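Local coordinates for aspartate aminotransferase (Rhodobacter sphaeroides, PDB 3NRA), which probably catalyses the pyridoxal-phosphate-dependent transfer of an amino group between L-aspartate and 2-oxoglutarate, giving oxaloacetate and L-glutamate, at residues F176-N187 with L207-D218; P334-L344 with T376-S385. All coordinates share one frame; numbering follows the deposited sequence.

Overall arrangement
The two contacts follow one another along the chain and meet the cofactor from different parts of the fold. Contact 1 pairs two parallel neighbouring strands of the seven-stranded sheet, in the domain that carries the pyridoxal phosphate. Contact 2 pairs two antiparallel strands of the smaller sheet. The centres of contact 1 and contact 2 are about 25 Å apart. The nearest atoms of contact 1 and contact 2 are about 6 Å apart, so the two do not touch. Both reach the modified residue LLP at position 253, the lysine linked to pyridoxal phosphate. Asp218 of contact 1 hydrogen-bonds its ring nitrogen N1, and Tyr339 of contact 2 hydrogen-bonds NZ, the nitrogen of the lysine-cofactor linkage. The cofactor is thus approached from both.

Contact 1. Residues F176-N187 with L207-D218; sequences FKAGARVFLFSN and LAARYGATVIAD
Phe176 O, in the residue whose CB rests on the Tyr211 ring, is gripped by two donors. Gly179 N and Arg181 NH1 reach it from opposite faces of its carbonyl plane, and the bond from Arg181 NH1 to Phe176 O is 2.8 Å long. NH1 also bonds Ala180 O. Both acceptors lie near the guanidinium plane, which helps fix its rotation. Gly179, with positive phi, follows helix 169-177 and forms a Schellman motif with its last turn. A bend in the Arg181 chain (chi2 -70°) lays one guanidinium face on Tyr211 O. NE is 3.1 Å from Tyr211 O, but at a poor angle for bonding. A water donates to Tyr211 O and weakly accepts from Arg181 NH2.

Phe176 CB lies over the Tyr211 ring, 3.5 Å from Tyr211 CG. Ala213 CB covers one face of the Phe176 ring, 3.5 Å from Phe176 CE1, while Leu207 CB meets the edge. Lys177 CG comes 3.3 Å from Tyr211 OH.

Strands 182-186 and 214-218 then run parallel, joined by backbone bonds. The shortest, Asp218 N to Phe185 O, is 2.7 Å and nearly straight (172°). On the face with Thr214 and Asp218, Leu184 CD1 packs 3.5 Å from Ile216 CG2. On the other face, Phe185 CG sits between its own N and carbonyl carbon (chi1 78°). This brings the ring edge to Val215 CG1, 3.7 Å from Phe185 CE1, and CE1 also touches Ala217 CB.

The strands and helix 198-211 form a beta-alpha-beta unit. Asp218 is held at both backbone N and O, the latter by Asn187 N. Its OD2 hydrogen-bonds N1 of the modified residue LLP at position 253. The pairing helps place the carboxylate at the pyridine nitrogen, where, as in fold type I aminotransferases, it would probably favour a protonated N1.

Contact 2. Residues P334-L344 with T376-S385; sequences PQAGSYLFPRL and TADSVRLNFS
Tyr339 and Arg381 lie face against face beside the cofactor. Tyr339 CE1 stands over the centre of the Arg381 guanidinium, 3.4 Å from Arg381 CZ, with the two planes 23° apart. With CG turned away from the backbone N (chi1 -160°), the Arg381 chain folds at chi3 (64°) and lays the guanidinium along the ring. Tyr339 OH hydrogen-bonds NZ of the modified residue LLP at position 253. A water joins Tyr339 OH to Asn383 ND2, lying 2.6 Å from Tyr339 OH. Arg381 NH1 hydrogen-bonds Asn190 OD1, a pairing consistent with the carboxylate-binding arginine of class I aminotransferases.

Asn383 OD1 accepts from Ser385 N, an Asx turn that holds the amide. The backbone sets the register behind these groups. Leu340 and Leu382 are a hydrogen-bonded antiparallel pair, with Leu382 N 2.8 Å from Leu340 O. Phe384 N bonds Ser338 O on one side of this pair. On the other, Val380 N bonds Pro342 O and Leu344 N bonds Asp378 O.

Two rings pack against backbone and side-chain carbons along the pairing. Ser338 CA sits over one face of the Phe384 ring, and Leu340 CD1 comes 3.6 Å from Phe384 CD2. Ser379 CB lies over a face of the Phe341 ring, 3.5 Å from Phe341 CZ, while Arg381 CA meets its edge. A water bridges Phe341 O and Ser379 OG.

Within this chain, strand 339-340 is the outermost strand of its sheet, next to strand 380-383. Strand 364-368 flanks the latter, where Val380 and Leu382 touch Val366. Helix 304-324 packs on Leu340 and Phe384, and helix 351-362 covers Leu344 and Val380.

Contact 1. Residues F176-N187 with L207-D218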
# COMPACT_ATOMS: atom_id res chain seq x y z
N PHE B 176 20.43 20.24 11.23
CA PHE B 176 21.50 19.41 10.70
C PHE B 176 22.71 19.43 11.62
O PHE B 176 23.33 18.40 11.80
CB PHE B 176 21.94 19.88 9.29
CG PHE B 176 20.92 19.68 8.19
CD1 PHE B 176 20.00 18.60 8.21
CD2 PHE B 176 20.89 20.54 7.10
CE1 PHE B 176 19.11 18.43 7.21
CE2 PHE B 176 19.99 20.37 6.09
CZ PHE B 176 19.12 19.30 6.12
N LYS B 177 23.06 20.59 12.20
CA LYS B 177 24.19 20.65 13.20
C LYS B 177 23.91 19.72 14.37
O LYS B 177 24.77 19.02 14.82
CB LYS B 177 24.42 22.09 13.74
CG LYS B 177 25.18 22.99 12.83
CD LYS B 177 25.41 24.37 13.47
CE LYS B 177 26.29 25.30 12.56
NZ LYS B 177 26.22 26.77 12.94
N ALA B 178 22.65 19.68 14.81
CA ALA B 178 22.24 18.84 15.93
C ALA B 178 22.28 17.32 15.62
O ALA B 178 22.17 16.52 16.53
CB ALA B 178 20.87 19.23 16.39
N GLY B 179 22.42 16.95 14.35
CA GLY B 179 22.58 15.55 13.96
C GLY B 179 21.53 15.03 12.97
O GLY B 179 21.57 13.86 12.58
N ALA B 180 20.57 15.87 12.59
CA ALA B 180 19.57 15.47 11.59
C ALA B 180 20.27 15.17 10.25
O ALA B 180 21.03 15.99 9.74
CB ALA B 180 18.53 16.54 11.42
N ARG B 181 20.06 13.97 9.73
CA ARG B 181 20.60 13.60 8.40
C ARG B 181 19.52 13.27 7.41
O ARG B 181 19.83 12.84 6.26
CB ARG B 181 21.58 12.43 8.55
CG ARG B 181 22.84 12.77 9.37
CD ARG B 181 23.77 13.76 8.59
NE ARG B 181 24.92 14.19 9.37
CZ ARG B 181 24.99 15.30 10.14
NH1 ARG B 181 23.94 16.12 10.31
NH2 ARG B 181 26.13 15.56 10.80
N VAL B 182 18.26 13.55 7.78
CA VAL B 182 17.17 13.59 6.84
C VAL B 182 16.33 14.88 6.98
O VAL B 182 16.09 15.35 8.11
CB VAL B 182 16.24 12.38 7.02
CG1 VAL B 182 15.08 12.40 5.97
CG2 VAL B 182 17.04 11.08 6.94
N PHE B 183 15.88 15.43 5.84
CA PHE B 183 14.91 16.53 5.79
C PHE B 183 13.80 16.17 4.78
O PHE B 183 14.08 15.84 3.66
CB PHE B 183 15.63 17.81 5.34
CG PHE B 183 14.71 19.00 5.11
CD1 PHE B 183 13.78 19.39 6.07
CD2 PHE B 183 14.86 19.80 3.97
CE1 PHE B 183 12.99 20.50 5.88
CE2 PHE B 183 14.03 20.89 3.77
CZ PHE B 183 13.10 21.24 4.74
N LEU B 184 12.54 16.25 5.24
CA LEU B 184 11.35 15.91 4.45
C LEU B 184 10.50 17.15 4.40
O LEU B 184 10.26 17.78 5.45
CB LEU B 184 10.58 14.79 5.14
CG LEU B 184 9.14 14.55 4.70
CD1 LEU B 184 9.05 14.14 3.19
CD2 LEU B 184 8.47 13.53 5.62
N PHE B 185 10.07 17.55 3.19
CA PHE B 185 9.19 18.70 3.01
C PHE B 185 8.34 18.59 1.75
O PHE B 185 8.74 17.92 0.76
CB PHE B 185 10.00 20.02 3.02
CG PHE B 185 10.74 20.32 1.74
CD1 PHE B 185 11.82 19.56 1.36
CD2 PHE B 185 10.39 21.43 0.97
CE1 PHE B 185 12.54 19.86 0.18
CE2 PHE B 185 11.09 21.73 -0.21
CZ PHE B 185 12.16 20.94 -0.60
N SER B 186 7.15 19.21 1.79
CA SER B 186 6.32 19.35 0.61
C SER B 186 6.52 20.73 -0.05
O SER B 186 6.67 21.74 0.62
CB SER B 186 4.82 19.12 0.94
OG SER B 186 4.32 20.15 1.76
N ASN B 187 6.54 20.71 -1.38
CA ASN B 187 6.70 21.88 -2.22
C ASN B 187 5.89 21.67 -3.51
O ASN B 187 6.27 20.86 -4.32
CB ASN B 187 8.17 22.10 -2.59
CG ASN B 187 8.39 23.38 -3.34
OD1 ASN B 187 7.58 24.30 -3.24
ND2 ASN B 187 9.46 23.45 -4.10
N LEU B 207 22.71 23.37 2.23
CA LEU B 207 22.77 22.89 3.63
C LEU B 207 22.81 21.36 3.68
O LEU B 207 23.63 20.78 4.37
CB LEU B 207 21.61 23.43 4.46
CG LEU B 207 21.67 24.92 4.82
CD1 LEU B 207 20.32 25.36 5.37
CD2 LEU B 207 22.82 25.24 5.81
N ALA B 208 21.97 20.72 2.86
CA ALA B 208 21.94 19.25 2.79
C ALA B 208 23.29 18.66 2.35
O ALA B 208 23.78 17.68 2.95
CB ALA B 208 20.81 18.75 1.87
N ALA B 209 23.89 19.27 1.33
CA ALA B 209 25.17 18.79 0.81
C ALA B 209 26.24 19.00 1.83
O ALA B 209 27.08 18.16 2.01
CB ALA B 209 25.54 19.51 -0.49
N ARG B 210 26.17 20.11 2.54
CA ARG B 210 27.16 20.45 3.55
C ARG B 210 27.23 19.43 4.68
O ARG B 210 28.30 19.10 5.16
CB ARG B 210 26.86 21.83 4.11
CG ARG B 210 27.81 22.31 5.14
CD ARG B 210 27.44 23.73 5.56
NE ARG B 210 28.25 24.17 6.67
CZ ARG B 210 28.06 25.30 7.36
NH1 ARG B 210 27.05 26.14 7.06
NH2 ARG B 210 28.89 25.60 8.34
N TYR B 211 26.05 18.98 5.15
CA TYR B 211 25.95 18.10 6.31
C TYR B 211 25.72 16.63 5.93
O TYR B 211 25.67 15.79 6.80
CB TYR B 211 24.84 18.60 7.23
CG TYR B 211 25.21 19.86 7.93
CD1 TYR B 211 25.99 19.83 9.08
CD2 TYR B 211 24.88 21.08 7.41
CE1 TYR B 211 26.37 21.01 9.72
CE2 TYR B 211 25.29 22.26 8.03
CZ TYR B 211 26.02 22.20 9.19
OH TYR B 211 26.41 23.36 9.80
N GLY B 212 25.64 16.34 4.64
CA GLY B 212 25.51 14.97 4.17
C GLY B 212 24.11 14.43 4.43
O GLY B 212 23.95 13.27 4.70
N ALA B 213 23.11 15.30 4.32
CA ALA B 213 21.76 14.96 4.66
C ALA B 213 21.04 14.52 3.41
O ALA B 213 21.33 15.00 2.32
CB ALA B 213 21.03 16.17 5.31
N THR B 214 20.12 13.56 3.58
CA THR B 214 19.20 13.14 2.54
C THR B 214 17.96 14.04 2.60
O THR B 214 17.49 14.39 3.69
CB THR B 214 18.79 11.62 2.76
OG1 THR B 214 19.91 10.77 2.49
CG2 THR B 214 17.66 11.21 1.90
N VAL B 215 17.44 14.42 1.45
CA VAL B 215 16.24 15.21 1.37
C VAL B 215 15.20 14.43 0.58
O VAL B 215 15.50 13.90 -0.49
CB VAL B 215 16.50 16.59 0.64
CG1 VAL B 215 15.23 17.34 0.46
CG2 VAL B 215 17.55 17.44 1.39
N ILE B 216 13.99 14.36 1.13
CA ILE B 216 12.80 13.83 0.45
C ILE B 216 11.95 15.03 0.09
O ILE B 216 11.44 15.70 0.97
CB ILE B 216 11.99 12.89 1.38
CG1 ILE B 216 12.88 11.75 1.91
CG2 ILE B 216 10.73 12.35 0.67
CD1 ILE B 216 12.31 11.06 3.20
N ALA B 217 11.87 15.37 -1.19
CA ALA B 217 11.08 16.52 -1.65
C ALA B 217 9.74 16.03 -2.20
O ALA B 217 9.69 15.32 -3.20
CB ALA B 217 11.84 17.28 -2.71
N ASP B 218 8.66 16.37 -1.49
CA ASP B 218 7.31 15.92 -1.85
C ASP B 218 6.66 17.01 -2.75
O ASP B 218 6.11 18.02 -2.27
CB ASP B 218 6.49 15.66 -0.57
CG ASP B 218 5.12 15.05 -0.85
OD1 ASP B 218 4.66 15.10 -2.00
OD2 ASP B 218 4.48 14.54 0.10
O HOH W 1 27.82 14.42 8.54

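Contact 2. Residues P334-L344 with T376-S385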
# COMPACT_ATOMS: atom_id res chain seq x y z
N PRO B 334 -2.07 30.83 -2.71
CA PRO B 334 -1.46 29.60 -3.18
C PRO B 334 -0.77 29.78 -4.54
O PRO B 334 -1.29 30.48 -5.39
CB PRO B 334 -2.66 28.62 -3.32
CG PRO B 334 -3.77 29.26 -2.64
CD PRO B 334 -3.54 30.71 -2.66
N GLN B 335 0.39 29.17 -4.70
CA GLN B 335 1.23 29.37 -5.89
C GLN B 335 1.32 28.10 -6.76
O GLN B 335 1.57 28.17 -7.96
CB GLN B 335 2.60 29.83 -5.47
CG GLN B 335 2.58 31.26 -4.86
CD GLN B 335 3.84 31.61 -4.06
OE1 GLN B 335 4.28 30.84 -3.18
NE2 GLN B 335 4.38 32.80 -4.30
N ALA B 336 1.09 26.96 -6.14
CA ALA B 336 0.75 25.76 -6.87
C ALA B 336 -0.15 24.88 -6.02
O ALA B 336 -0.19 25.01 -4.80
CB ALA B 336 2.04 25.00 -7.30
N GLY B 337 -0.91 24.00 -6.66
CA GLY B 337 -1.83 23.10 -5.95
C GLY B 337 -3.13 23.77 -5.54
O GLY B 337 -3.32 24.94 -5.82
N SER B 338 -4.02 23.02 -4.88
CA SER B 338 -5.38 23.48 -4.59
C SER B 338 -5.69 23.59 -3.08
O SER B 338 -6.85 23.37 -2.67
CB SER B 338 -6.39 22.56 -5.27
OG SER B 338 -5.99 22.25 -6.58
N TYR B 339 -4.68 23.95 -2.27
CA TYR B 339 -4.88 24.20 -0.84
C TYR B 339 -4.84 25.70 -0.47
O TYR B 339 -4.00 26.44 -0.95
CB TYR B 339 -3.86 23.46 -0.02
CG TYR B 339 -3.99 21.98 -0.14
CD1 TYR B 339 -5.20 21.32 0.16
CD2 TYR B 339 -2.90 21.20 -0.55
CE1 TYR B 339 -5.32 19.95 0.05
CE2 TYR B 339 -3.02 19.83 -0.67
CZ TYR B 339 -4.24 19.21 -0.37
OH TYR B 339 -4.38 17.84 -0.51
N LEU B 340 -5.83 26.13 0.33
CA LEU B 340 -5.80 27.41 1.03
C LEU B 340 -5.82 27.14 2.54
O LEU B 340 -6.56 26.27 3.03
CB LEU B 340 -7.01 28.25 0.69
CG LEU B 340 -7.10 29.02 -0.61
CD1 LEU B 340 -8.60 29.19 -1.00
CD2 LEU B 340 -6.45 30.36 -0.47
N PHE B 341 -5.07 27.95 3.28
CA PHE B 341 -4.92 27.78 4.70
C PHE B 341 -5.17 29.13 5.43
O PHE B 341 -4.25 29.76 5.91
CB PHE B 341 -3.52 27.25 4.95
CG PHE B 341 -3.31 26.64 6.28
CD1 PHE B 341 -4.12 25.60 6.73
CD2 PHE B 341 -2.24 27.03 7.07
CE1 PHE B 341 -3.89 25.00 7.93
CE2 PHE B 341 -2.01 26.44 8.29
CZ PHE B 341 -2.84 25.40 8.71
N PRO B 342 -6.45 29.56 5.49
CA PRO B 342 -6.75 30.79 6.18
C PRO B 342 -6.57 30.71 7.70
O PRO B 342 -6.92 29.70 8.32
CB PRO B 342 -8.21 31.04 5.82
CG PRO B 342 -8.72 29.75 5.45
CD PRO B 342 -7.61 29.09 4.75
N ARG B 343 -5.96 31.75 8.27
CA ARG B 343 -5.86 31.93 9.71
C ARG B 343 -7.04 32.75 10.15
O ARG B 343 -7.21 33.88 9.71
CB ARG B 343 -4.56 32.64 10.07
CG ARG B 343 -4.22 32.58 11.54
CD ARG B 343 -2.93 33.32 11.87
NE ARG B 343 -3.03 34.74 11.52
CZ ARG B 343 -2.08 35.64 11.73
NH1 ARG B 343 -0.93 35.31 12.31
NH2 ARG B 343 -2.29 36.87 11.36
N LEU B 344 -7.85 32.19 11.04
CA LEU B 344 -9.09 32.81 11.47
C LEU B 344 -8.84 33.71 12.69
O LEU B 344 -7.89 33.48 13.45
CB LEU B 344 -10.13 31.72 11.83
CG LEU B 344 -10.45 30.70 10.74
CD1 LEU B 344 -11.55 29.77 11.19
CD2 LEU B 344 -10.84 31.40 9.41
N THR B 376 -0.57 25.83 14.53
CA THR B 376 -1.47 26.41 13.54
C THR B 376 -2.90 25.99 13.87
O THR B 376 -3.70 25.65 12.96
CB THR B 376 -1.10 25.96 12.08
OG1 THR B 376 -1.07 24.53 12.00
CG2 THR B 376 0.25 26.55 11.64
N ALA B 377 -3.25 26.06 15.15
CA ALA B 377 -4.54 25.58 15.64
C ALA B 377 -5.71 26.47 15.18
O ALA B 377 -6.80 25.98 14.96
CB ALA B 377 -4.53 25.47 17.19
N ASP B 378 -5.45 27.76 15.01
CA ASP B 378 -6.52 28.70 14.61
C ASP B 378 -6.65 28.88 13.10
O ASP B 378 -7.42 29.70 12.64
CB ASP B 378 -6.42 30.08 15.36
CG ASP B 378 -5.11 30.82 15.11
OD1 ASP B 378 -4.21 30.29 14.40
OD2 ASP B 378 -4.98 31.93 15.67
N SER B 379 -5.93 28.05 12.33
CA SER B 379 -6.13 27.93 10.88
C SER B 379 -6.95 26.69 10.50
O SER B 379 -7.06 25.77 11.28
CB SER B 379 -4.77 27.91 10.17
OG SER B 379 -4.08 29.14 10.43
N VAL B 380 -7.56 26.72 9.31
CA VAL B 380 -8.20 25.56 8.73
C VAL B 380 -7.73 25.42 7.28
O VAL B 380 -7.36 26.41 6.65
CB VAL B 380 -9.76 25.67 8.75
CG1 VAL B 380 -10.28 25.72 10.21
CG2 VAL B 380 -10.25 26.92 7.92
N ARG B 381 -7.67 24.18 6.78
CA ARG B 381 -7.29 23.94 5.39
C ARG B 381 -8.53 23.68 4.55
O ARG B 381 -9.44 22.96 4.97
CB ARG B 381 -6.32 22.77 5.26
CG ARG B 381 -5.54 22.79 3.97
CD ARG B 381 -4.89 21.50 3.66
NE ARG B 381 -5.88 20.44 3.45
CZ ARG B 381 -5.61 19.14 3.39
NH1 ARG B 381 -4.36 18.71 3.46
NH2 ARG B 381 -6.60 18.26 3.20
N LEU B 382 -8.54 24.26 3.34
CA LEU B 382 -9.53 24.00 2.33
C LEU B 382 -8.84 23.41 1.13
O LEU B 382 -7.87 23.97 0.67
CB LEU B 382 -10.21 25.29 1.92
CG LEU B 382 -11.32 25.81 2.85
CD1 LEU B 382 -10.74 26.32 4.13
CD2 LEU B 382 -12.14 26.92 2.15
N ASN B 383 -9.35 22.31 0.61
CA ASN B 383 -9.00 21.91 -0.74
C ASN B 383 -10.04 22.49 -1.69
O ASN B 383 -11.20 22.07 -1.68
CB ASN B 383 -8.92 20.36 -0.87
CG ASN B 383 -8.52 19.90 -2.28
OD1 ASN B 383 -8.98 20.46 -3.28
ND2 ASN B 383 -7.68 18.86 -2.36
N PHE B 384 -9.63 23.45 -2.51
CA PHE B 384 -10.57 24.17 -3.37
C PHE B 384 -10.69 23.63 -4.80
O PHE B 384 -11.30 24.27 -5.66
CB PHE B 384 -10.29 25.71 -3.37
CG PHE B 384 -8.95 26.10 -3.94
CD1 PHE B 384 -8.79 26.35 -5.30
CD2 PHE B 384 -7.86 26.32 -3.09
CE1 PHE B 384 -7.54 26.76 -5.83
CE2 PHE B 384 -6.65 26.73 -3.59
CZ PHE B 384 -6.49 26.95 -4.98
N SER B 385 -10.22 22.41 -5.05
CA SER B 385 -10.55 21.73 -6.31
C SER B 385 -11.98 21.19 -6.22
O SER B 385 -12.21 20.00 -5.96
CB SER B 385 -9.54 20.64 -6.65
OG SER B 385 -9.79 20.12 -7.94
O HOH W 2 -6.75 16.86 -0.25
O HOH W 3 -2.91 30.16 8.21
O HOH W 4 -7.36 33.28 16.30